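Local coordinates for oxalate-binding protein (Thermotoga maritima, PDB 1O4T) that binds oxalate and a manganese ion as a homodimeric cupin and is probably an oxalate decarboxylase, at residues I26-I31 with E40-H45; F59-L64 with D123-A128. All coordinates share one frame; numbering follows the deposited sequence.

Contact 1: residues I26-I31 with E40-H45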
ATOM      1  N   ILE A  26       5.842  -5.123  14.195  1.00 49.24           N
ATOM      2  CA  ILE A  26       4.764  -6.112  14.182  1.00 47.12           C
ATOM      3  C   ILE A  26       5.424  -7.463  13.969  1.00 45.41           C
ATOM      4  O   ILE A  26       6.228  -7.626  13.045  1.00 45.44           O
ATOM      5  CB  ILE A  26       3.790  -5.873  13.009  1.00 47.19           C
ATOM      6  CG1 ILE A  26       3.044  -4.531  13.124  1.00 46.97           C
ATOM      7  CG2 ILE A  26       2.819  -7.065  12.866  1.00 47.97           C
ATOM      8  CD1 ILE A  26       1.750  -4.549  13.894  1.00 47.46           C
ATOM      9  N   THR A  27       5.076  -8.441  14.796  1.00 42.75           N
ATOM     10  CA  THR A  27       5.633  -9.781  14.650  1.00 41.19           C
ATOM     11  C   THR A  27       4.917 -10.509  13.509  1.00 39.70           C
ATOM     12  O   THR A  27       3.707 -10.699  13.525  1.00 38.70           O
ATOM     13  CB  THR A  27       5.529 -10.572  15.955  1.00 41.04           C
ATOM     14  OG1 THR A  27       6.147  -9.832  17.017  1.00 40.25           O
ATOM     15  CG2 THR A  27       6.356 -11.856  15.879  1.00 41.48           C
ATOM     16  N   PRO A  28       5.663 -10.896  12.497  1.00 39.39           N
ATOM     17  CA  PRO A  28       5.059 -11.563  11.348  1.00 38.74           C
ATOM     18  C   PRO A  28       4.619 -12.977  11.714  1.00 37.43           C
ATOM     19  O   PRO A  28       5.169 -13.553  12.654  1.00 36.86           O
ATOM     20  CB  PRO A  28       6.211 -11.580  10.344  1.00 39.06           C
ATOM     21  CG  PRO A  28       7.176 -10.548  10.884  1.00 40.13           C
ATOM     22  CD  PRO A  28       7.122 -10.749  12.332  1.00 39.29           C
ATOM     23  N   GLU A  29       3.616 -13.514  11.022  1.00 36.42           N
ATOM     24  CA  GLU A  29       3.353 -14.942  11.120  1.00 36.39           C
ATOM     25  C   GLU A  29       4.039 -15.677   9.995  1.00 35.86           C
ATOM     26  O   GLU A  29       3.925 -15.294   8.834  1.00 34.84           O
ATOM     27  CB  GLU A  29       1.860 -15.294  11.206  1.00 36.39           C
ATOM     28  CG  GLU A  29       1.013 -15.111   9.973  1.00 38.45           C
ATOM     29  CD  GLU A  29      -0.425 -15.567  10.183  1.00 38.91           C
ATOM     30  OE1 GLU A  29      -0.590 -16.687  10.731  1.00 36.08           O
ATOM     31  OE2 GLU A  29      -1.366 -14.820   9.773  1.00 36.90           O
ATOM     32  N   ARG A  30       4.760 -16.733  10.349  1.00 35.59           N
ATOM     33  CA  ARG A  30       5.466 -17.534   9.359  1.00 36.01           C
ATOM     34  C   ARG A  30       4.492 -18.599   8.875  1.00 35.32           C
ATOM     35  O   ARG A  30       3.922 -19.328   9.685  1.00 35.30           O
ATOM     36  CB  ARG A  30       6.738 -18.124   9.968  1.00 36.88           C
ATOM     37  CG  ARG A  30       7.490 -19.103   9.099  1.00 40.15           C
ATOM     38  CD  ARG A  30       8.373 -20.064   9.918  1.00 44.35           C
ATOM     39  NE  ARG A  30       7.721 -21.301  10.409  1.00 46.72           N
ATOM     40  CZ  ARG A  30       8.317 -22.201  11.214  1.00 47.47           C
ATOM     41  NH1 ARG A  30       9.564 -22.003  11.641  1.00 48.50           N
ATOM     42  NH2 ARG A  30       7.670 -23.295  11.610  1.00 46.66           N
ATOM     43  N   ILE A  31       4.285 -18.665   7.555  1.00 34.23           N
ATOM     44  CA  ILE A  31       3.336 -19.600   6.944  1.00 33.39           C
ATOM     45  C   ILE A  31       4.096 -20.469   5.948  1.00 32.51           C
ATOM     46  O   ILE A  31       4.810 -19.954   5.110  1.00 31.64           O
ATOM     47  CB  ILE A  31       2.208 -18.852   6.212  1.00 33.04           C
ATOM     48  CG1 ILE A  31       1.473 -17.905   7.170  1.00 33.55           C
ATOM     49  CG2 ILE A  31       1.249 -19.856   5.578  1.00 34.01           C
ATOM     50  CD1 ILE A  31       0.702 -16.804   6.475  1.00 33.48           C
ATOM     51  N   GLU A  40       8.625 -21.152   2.891  1.00 37.70           N
ATOM     52  CA  GLU A  40       8.019 -20.456   4.020  1.00 38.46           C
ATOM     53  C   GLU A  40       7.970 -18.977   3.679  1.00 38.50           C
ATOM     54  O   GLU A  40       8.930 -18.425   3.156  1.00 38.73           O
ATOM     55  CB  GLU A  40       8.860 -20.593   5.289  1.00 38.85           C
ATOM     56  CG  GLU A  40       8.904 -21.966   5.932  1.00 43.59           C
ATOM     57  CD  GLU A  40       9.796 -21.987   7.181  1.00 47.27           C
ATOM     58  OE1 GLU A  40      10.380 -20.926   7.511  1.00 50.34           O
ATOM     59  OE2 GLU A  40       9.914 -23.052   7.833  1.00 50.54           O
ATOM     60  N   VAL A  41       6.870 -18.351   4.076  1.00 38.12           N
ATOM     61  CA  VAL A  41       6.546 -16.971   3.816  1.00 38.31           C
ATOM     62  C   VAL A  41       6.220 -16.275   5.168  1.00 37.43           C
ATOM     63  O   VAL A  41       5.979 -16.955   6.167  1.00 37.84           O
ATOM     64  CB  VAL A  41       5.387 -17.040   2.807  1.00 38.74           C
ATOM     65  CG1 VAL A  41       4.211 -16.196   3.177  1.00 40.50           C
ATOM     66  CG2 VAL A  41       5.924 -16.843   1.402  1.00 39.56           C
ATOM     67  N   GLU A  42       6.324 -14.953   5.242  1.00 36.76           N
ATOM     68  CA  GLU A  42       5.973 -14.195   6.467  1.00 36.54           C
ATOM     69  C   GLU A  42       4.919 -13.184   6.153  1.00 35.19           C
ATOM     70  O   GLU A  42       5.015 -12.480   5.153  1.00 33.89           O
ATOM     71  CB  GLU A  42       7.151 -13.449   7.064  1.00 37.34           C
ATOM     72  CG  GLU A  42       8.205 -14.349   7.672  1.00 41.49           C
ATOM     73  CD  GLU A  42       8.983 -13.644   8.754  1.00 47.89           C
ATOM     74  OE1 GLU A  42       9.426 -12.481   8.537  1.00 51.91           O
ATOM     75  OE2 GLU A  42       9.131 -14.241   9.841  1.00 54.07           O
ATOM     76  N   MET A  43       3.905 -13.134   7.006  1.00 33.75           N
ATOM     77  CA  MET A  43       2.809 -12.190   6.858  1.00 33.31           C
ATOM     78  C   MET A  43       2.662 -11.350   8.124  1.00 31.97           C
ATOM     79  O   MET A  43       2.435 -11.885   9.195  1.00 30.11           O
ATOM     80  CB  MET A  43       1.513 -12.925   6.573  1.00 33.10           C
ATOM     81  CG  MET A  43       0.340 -11.971   6.313  1.00 35.58           C
ATOM     82  SD  MET A  43      -1.249 -12.815   6.281  1.00 42.04           S
ATOM     83  CE  MET A  43      -1.119 -13.497   4.765  1.00 40.02           C
ATOM     84  N   ALA A  44       2.823 -10.030   7.967  1.00 31.75           N
ATOM     85  CA  ALA A  44       2.609  -9.053   9.041  1.00 31.88           C
ATOM     86  C   ALA A  44       1.288  -8.340   8.806  1.00 31.99           C
ATOM     87  O   ALA A  44       1.160  -7.566   7.848  1.00 31.57           O
ATOM     88  CB  ALA A  44       3.770  -8.053   9.073  1.00 32.40           C
ATOM     89  N   HIS A  45       0.305  -8.573   9.676  1.00 32.65           N
ATOM     90  CA  HIS A  45      -0.988  -7.910   9.559  1.00 33.76           C
ATOM     91  C   HIS A  45      -0.860  -6.502  10.144  1.00 33.35           C
ATOM     92  O   HIS A  45      -0.460  -6.326  11.287  1.00 32.40           O
ATOM     93  CB  HIS A  45      -2.089  -8.660  10.277  1.00 34.81           C
ATOM     94  CG  HIS A  45      -2.166 -10.112   9.939  1.00 39.09           C
ATOM     95  ND1 HIS A  45      -3.171 -10.637   9.152  1.00 43.43           N
ATOM     96  CD2 HIS A  45      -1.366 -11.154  10.290  1.00 41.84           C
ATOM     97  CE1 HIS A  45      -2.986 -11.942   9.034  1.00 45.56           C
ATOM     98  NE2 HIS A  45      -1.893 -12.278   9.707  1.00 45.78           N
TER
HETATM   99  O   HOH W   1       1.308 -10.393  12.364  1.00 31.14           O

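Contact 2: residues F59-L64 with D123-A128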
ATOM      1  N   PHE A  59      -4.816  -6.176   5.165  1.00 35.59           N
ATOM      2  CA  PHE A  59      -3.862  -5.121   4.872  1.00 34.19           C
ATOM      3  C   PHE A  59      -2.551  -5.577   5.522  1.00 33.33           C
ATOM      4  O   PHE A  59      -2.359  -5.407   6.718  1.00 33.18           O
ATOM      5  CB  PHE A  59      -4.338  -3.751   5.378  1.00 34.99           C
ATOM      6  CG  PHE A  59      -3.518  -2.603   4.869  1.00 37.06           C
ATOM      7  CD1 PHE A  59      -2.286  -2.317   5.430  1.00 44.12           C
ATOM      8  CD2 PHE A  59      -3.925  -1.863   3.777  1.00 42.65           C
ATOM      9  CE1 PHE A  59      -1.477  -1.281   4.958  1.00 43.72           C
ATOM     10  CE2 PHE A  59      -3.113  -0.837   3.268  1.00 46.63           C
ATOM     11  CZ  PHE A  59      -1.865  -0.555   3.865  1.00 45.67           C
ATOM     12  N   ALA A  60      -1.672  -6.207   4.729  1.00 32.67           N
ATOM     13  CA  ALA A  60      -0.545  -6.932   5.262  1.00 32.33           C
ATOM     14  C   ALA A  60       0.690  -6.709   4.456  1.00 32.21           C
ATOM     15  O   ALA A  60       0.617  -6.415   3.266  1.00 31.94           O
ATOM     16  CB  ALA A  60      -0.836  -8.399   5.275  1.00 33.59           C
ATOM     17  N   ARG A  61       1.826  -6.858   5.120  1.00 32.19           N
ATOM     18  CA  ARG A  61       3.127  -6.836   4.465  1.00 32.54           C
ATOM     19  C   ARG A  61       3.643  -8.278   4.386  1.00 33.06           C
ATOM     20  O   ARG A  61       3.713  -8.985   5.434  1.00 33.50           O
ATOM     21  CB  ARG A  61       4.105  -5.979   5.256  1.00 32.76           C
ATOM     22  CG  ARG A  61       5.372  -5.678   4.520  1.00 37.05           C
ATOM     23  CD  ARG A  61       6.424  -4.918   5.320  1.00 41.84           C
ATOM     24  NE  ARG A  61       7.644  -4.776   4.504  1.00 47.93           N
ATOM     25  CZ  ARG A  61       8.636  -3.913   4.745  1.00 51.30           C
ATOM     26  NH1 ARG A  61       8.591  -3.094   5.795  1.00 53.49           N
ATOM     27  NH2 ARG A  61       9.683  -3.864   3.926  1.00 52.61           N
ATOM     28  N   MET A  62       3.969  -8.733   3.176  1.00 30.73           N
ATOM     29  CA  MET A  62       4.400 -10.114   2.967  1.00 31.45           C
ATOM     30  C   MET A  62       5.881 -10.071   2.669  1.00 31.86           C
ATOM     31  O   MET A  62       6.308  -9.134   2.032  1.00 30.42           O
ATOM     32  CB  MET A  62       3.731 -10.680   1.741  1.00 32.85           C
ATOM     33  CG  MET A  62       2.206 -10.639   1.771  1.00 34.79           C
ATOM     34  SD  MET A  62       1.628 -11.690   2.989  1.00 40.01           S
ATOM     35  CE  MET A  62       2.460 -13.237   2.485  1.00 39.37           C
ATOM     36  N   LYS A  63       6.617 -11.077   3.145  1.00 30.91           N
ATOM     37  CA  LYS A  63       8.010 -11.285   2.831  1.00 32.27           C
ATOM     38  C   LYS A  63       8.167 -12.699   2.314  1.00 32.63           C
ATOM     39  O   LYS A  63       7.850 -13.664   3.024  1.00 32.73           O
ATOM     40  CB  LYS A  63       8.833 -11.124   4.083  1.00 32.85           C
ATOM     41  CG  LYS A  63      10.332 -11.233   3.855  1.00 36.93           C
ATOM     42  CD  LYS A  63      11.088 -10.777   5.110  1.00 41.92           C
ATOM     43  CE  LYS A  63      11.598 -11.928   5.896  1.00 44.90           C
ATOM     44  NZ  LYS A  63      12.356 -11.444   7.138  1.00 49.09           N
ATOM     45  N   LEU A  64       8.630 -12.811   1.069  1.00 32.12           N
ATOM     46  CA  LEU A  64       8.947 -14.083   0.411  1.00 31.86           C
ATOM     47  C   LEU A  64      10.473 -14.250   0.293  1.00 31.82           C
ATOM     48  O   LEU A  64      11.133 -13.573  -0.517  1.00 30.70           O
ATOM     49  CB  LEU A  64       8.325 -14.129  -0.988  1.00 31.75           C
ATOM     50  CG  LEU A  64       6.905 -14.693  -1.040  1.00 32.09           C
ATOM     51  CD1 LEU A  64       5.935 -13.944  -0.083  1.00 32.46           C
ATOM     52  CD2 LEU A  64       6.365 -14.704  -2.486  1.00 31.14           C
ATOM     53  N   ASP A 123      15.106 -11.020  -0.538  1.00 32.76           N
ATOM     54  CA  ASP A 123      13.711 -11.084  -0.189  1.00 32.19           C
ATOM     55  C   ASP A 123      12.851 -10.252  -1.135  1.00 31.41           C
ATOM     56  O   ASP A 123      13.193  -9.128  -1.474  1.00 31.74           O
ATOM     57  CB  ASP A 123      13.476 -10.614   1.259  1.00 32.45           C
ATOM     58  CG  ASP A 123      14.140 -11.512   2.299  1.00 33.79           C
ATOM     59  OD1 ASP A 123      14.411 -12.703   2.037  1.00 35.30           O
ATOM     60  OD2 ASP A 123      14.420 -11.080   3.432  1.00 37.93           O
ATOM     61  N   LEU A 124      11.715 -10.816  -1.537  1.00 30.24           N
ATOM     62  CA  LEU A 124      10.676 -10.078  -2.230  1.00 30.63           C
ATOM     63  C   LEU A 124       9.650  -9.644  -1.161  1.00 30.90           C
ATOM     64  O   LEU A 124       9.069 -10.490  -0.512  1.00 31.86           O
ATOM     65  CB  LEU A 124       9.993 -10.972  -3.264  1.00 30.69           C
ATOM     66  CG  LEU A 124       8.695 -10.544  -3.946  1.00 31.90           C
ATOM     67  CD1 LEU A 124       8.886  -9.308  -4.811  1.00 31.57           C
ATOM     68  CD2 LEU A 124       8.207 -11.727  -4.765  1.00 32.23           C
ATOM     69  N   GLU A 125       9.444  -8.355  -0.962  1.00 31.14           N
ATOM     70  CA  GLU A 125       8.405  -7.924  -0.047  1.00 31.64           C
ATOM     71  C   GLU A 125       7.360  -7.105  -0.766  1.00 31.28           C
ATOM     72  O   GLU A 125       7.652  -6.382  -1.710  1.00 31.21           O
ATOM     73  CB  GLU A 125       9.007  -7.117   1.073  1.00 32.47           C
ATOM     74  CG  GLU A 125      10.216  -7.771   1.713  1.00 34.44           C
ATOM     75  CD  GLU A 125      10.472  -7.314   3.142  1.00 39.49           C
ATOM     76  OE1 GLU A 125       9.546  -6.763   3.747  1.00 43.79           O
ATOM     77  OE2 GLU A 125      11.589  -7.560   3.674  1.00 44.71           O
ATOM     78  N   PHE A 126       6.122  -7.211  -0.306  1.00 31.59           N
ATOM     79  CA  PHE A 126       5.061  -6.439  -0.875  1.00 32.04           C
ATOM     80  C   PHE A 126       3.917  -6.255   0.106  1.00 33.17           C
ATOM     81  O   PHE A 126       3.733  -7.034   1.065  1.00 33.72           O
ATOM     82  CB  PHE A 126       4.546  -7.085  -2.163  1.00 31.31           C
ATOM     83  CG  PHE A 126       4.098  -8.524  -2.015  1.00 31.96           C
ATOM     84  CD1 PHE A 126       2.769  -8.835  -1.842  1.00 30.39           C
ATOM     85  CD2 PHE A 126       5.024  -9.560  -2.111  1.00 30.98           C
ATOM     86  CE1 PHE A 126       2.371 -10.174  -1.700  1.00 33.98           C
ATOM     87  CE2 PHE A 126       4.647 -10.886  -2.009  1.00 31.61           C
ATOM     88  CZ  PHE A 126       3.311 -11.195  -1.822  1.00 31.39           C
ATOM     89  N   LEU A 127       3.144  -5.229  -0.171  1.00 32.22           N
ATOM     90  CA  LEU A 127       1.903  -4.973   0.513  1.00 34.77           C
ATOM     91  C   LEU A 127       0.751  -5.675  -0.156  1.00 33.39           C
ATOM     92  O   LEU A 127       0.652  -5.647  -1.363  1.00 36.04           O
ATOM     93  CB  LEU A 127       1.668  -3.469   0.448  1.00 35.66           C
ATOM     94  CG  LEU A 127       1.371  -2.757   1.721  1.00 41.95           C
ATOM     95  CD1 LEU A 127       2.486  -2.970   2.746  1.00 43.45           C
ATOM     96  CD2 LEU A 127       1.153  -1.258   1.332  1.00 44.47           C
ATOM     97  N   ALA A 128      -0.146  -6.269   0.621  1.00 34.28           N
ATOM     98  CA  ALA A 128      -1.343  -6.953   0.094  1.00 33.61           C
ATOM     99  C   ALA A 128      -2.580  -6.389   0.755  1.00 34.00           C
ATOM    100  O   ALA A 128      -2.656  -6.343   1.983  1.00 34.58           O
ATOM    101  CB  ALA A 128      -1.244  -8.424   0.325  1.00 33.40           C
TER

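Contact 1: residues I26-I31 with E40-H45
Glu29 grips two residues of 40-45, Met43 through the backbone and His45 through its carboxylate. Backbone bonds come first. Glu29 and Met43 form an antiparallel hydrogen-bonded pair, Glu29 N reaching Met43 O at 2.7 Å and Met43 N returning to Glu29 O. Ile31 and Val41 repeat the pattern, and between the two Arg30 faces Glu42 as a non-hydrogen-bonded pair. Before the ladder starts, a water gives a hydrogen bond to Thr27 O and takes a weak one from His45 N.

The polar side chains add two links of unequal quality. His45 NE2 donates to Glu29 OE2 over 2.6 Å at 162°; the oxygen lies in the ring plane, yet it is met on its anti side, with the donor 25° out of the carboxylate plane. Glu29 reaches that far because CG sits between the backbone N and the carbonyl carbon (chi1 71°) and the chain then runs extended. Arg30 NE and Glu40 OE2 are 3.8 Å apart, the oxygen lying over a guanidinium face, a long, purely electrostatic bridge.

Apolar contacts are few. Ile31 CD1 rests 4.0 Å from Met43 CB on the face that also carries Glu29, and Ile26 CG2 lies 4.0 Å from Ala44 CB. Separately, the ring carbons CB and CG of Pro28 make van der Waals contact with the Glu42 carboxylate. Met43 also touches Ala60, Met62 and Met34, the last a residue of the oxalate pocket. The whole is a β-hairpin at the margin of the larger sheet of the double-stranded β-helix, with the side chain of Met43 about 5 Å from the bound oxalate.

Contact 2: residues F59-L64 with D123-A128
Within the cupin double-stranded β-helix, strands distant in sequence become neighbours, and here the strand holding Phe59-Leu64 lies antiparallel to the one holding Leu124-Ala128. Three hydrogen-bonded pairs, Ala60 with Ala128, Met62 with Phe126 and Leu64 with Leu124, each contribute two backbone bonds. The straightest is Met62 N to Phe126 O, 2.7 Å at 177°.

One face of the pair is apolar. Met62 CB stands over the Phe126 ring in a CH-pi contact, 3.8 Å from the centroid and close to the ring normal, and Met62 CG comes within 3.5 Å of Phe126 CE1. Phe126 CG lies between its backbone N and carbonyl carbon (chi1 55°), which brings the ring over toward the neighbouring strand, with one face against Met62 CB. Leu64 CD1 meets the same ring obliquely, 3.8 Å from Phe126 CE2, and Leu64 lies side by side with Leu124. The Phe126 ring also meets that of Tyr82, the oxalate-binding tyrosine, and Ala128 touches the manganese ligand Glu80.

The other face carries the charged groups, with Leu127 among them. Arg61, extended from CG to NE, forms a salt bridge, NE 2.9 Å from Glu125 OE1, with NH2 equally near that oxygen; guanidinium and carboxylate planes are 50° apart, well short of a coplanar paired bridge. Lys63 runs alongside Glu125, its CD 3.6 Å from Glu125 OE2, while Lys63 NZ stays 4.3 Å from Asp123 OD2. Phe59 CZ packs on Leu127 CD2, and Tyr83 of the second subunit packs on Arg61 and Leu127. The chemistry thus divides the ladder: apolar groups back the metal and oxalate ligands, while the ion pairing lies on the opposite face.

In the fold
Contacts 1 and 2 illustrate how a continuous sheet passes from its margin to its binding core. Their centres are 9 Å apart, and strands 40-45 and 56-64, which follow each other in the chain, join them: Ala44 N lies 2.9 Å from Arg61 O, a probable hydrogen bond, and the side chain of Val41 touches that of Leu64. Glu42 and Lys63 add a weak ion pair. Both contacts look onto the oxalate, the side chains of Met43 in contact 1 and of Ala128 in contact 2 each being about 5 Å from it; the manganese is about 8 Å and about 7 Å from them, respectively. Contact 2 alone also touches the second subunit.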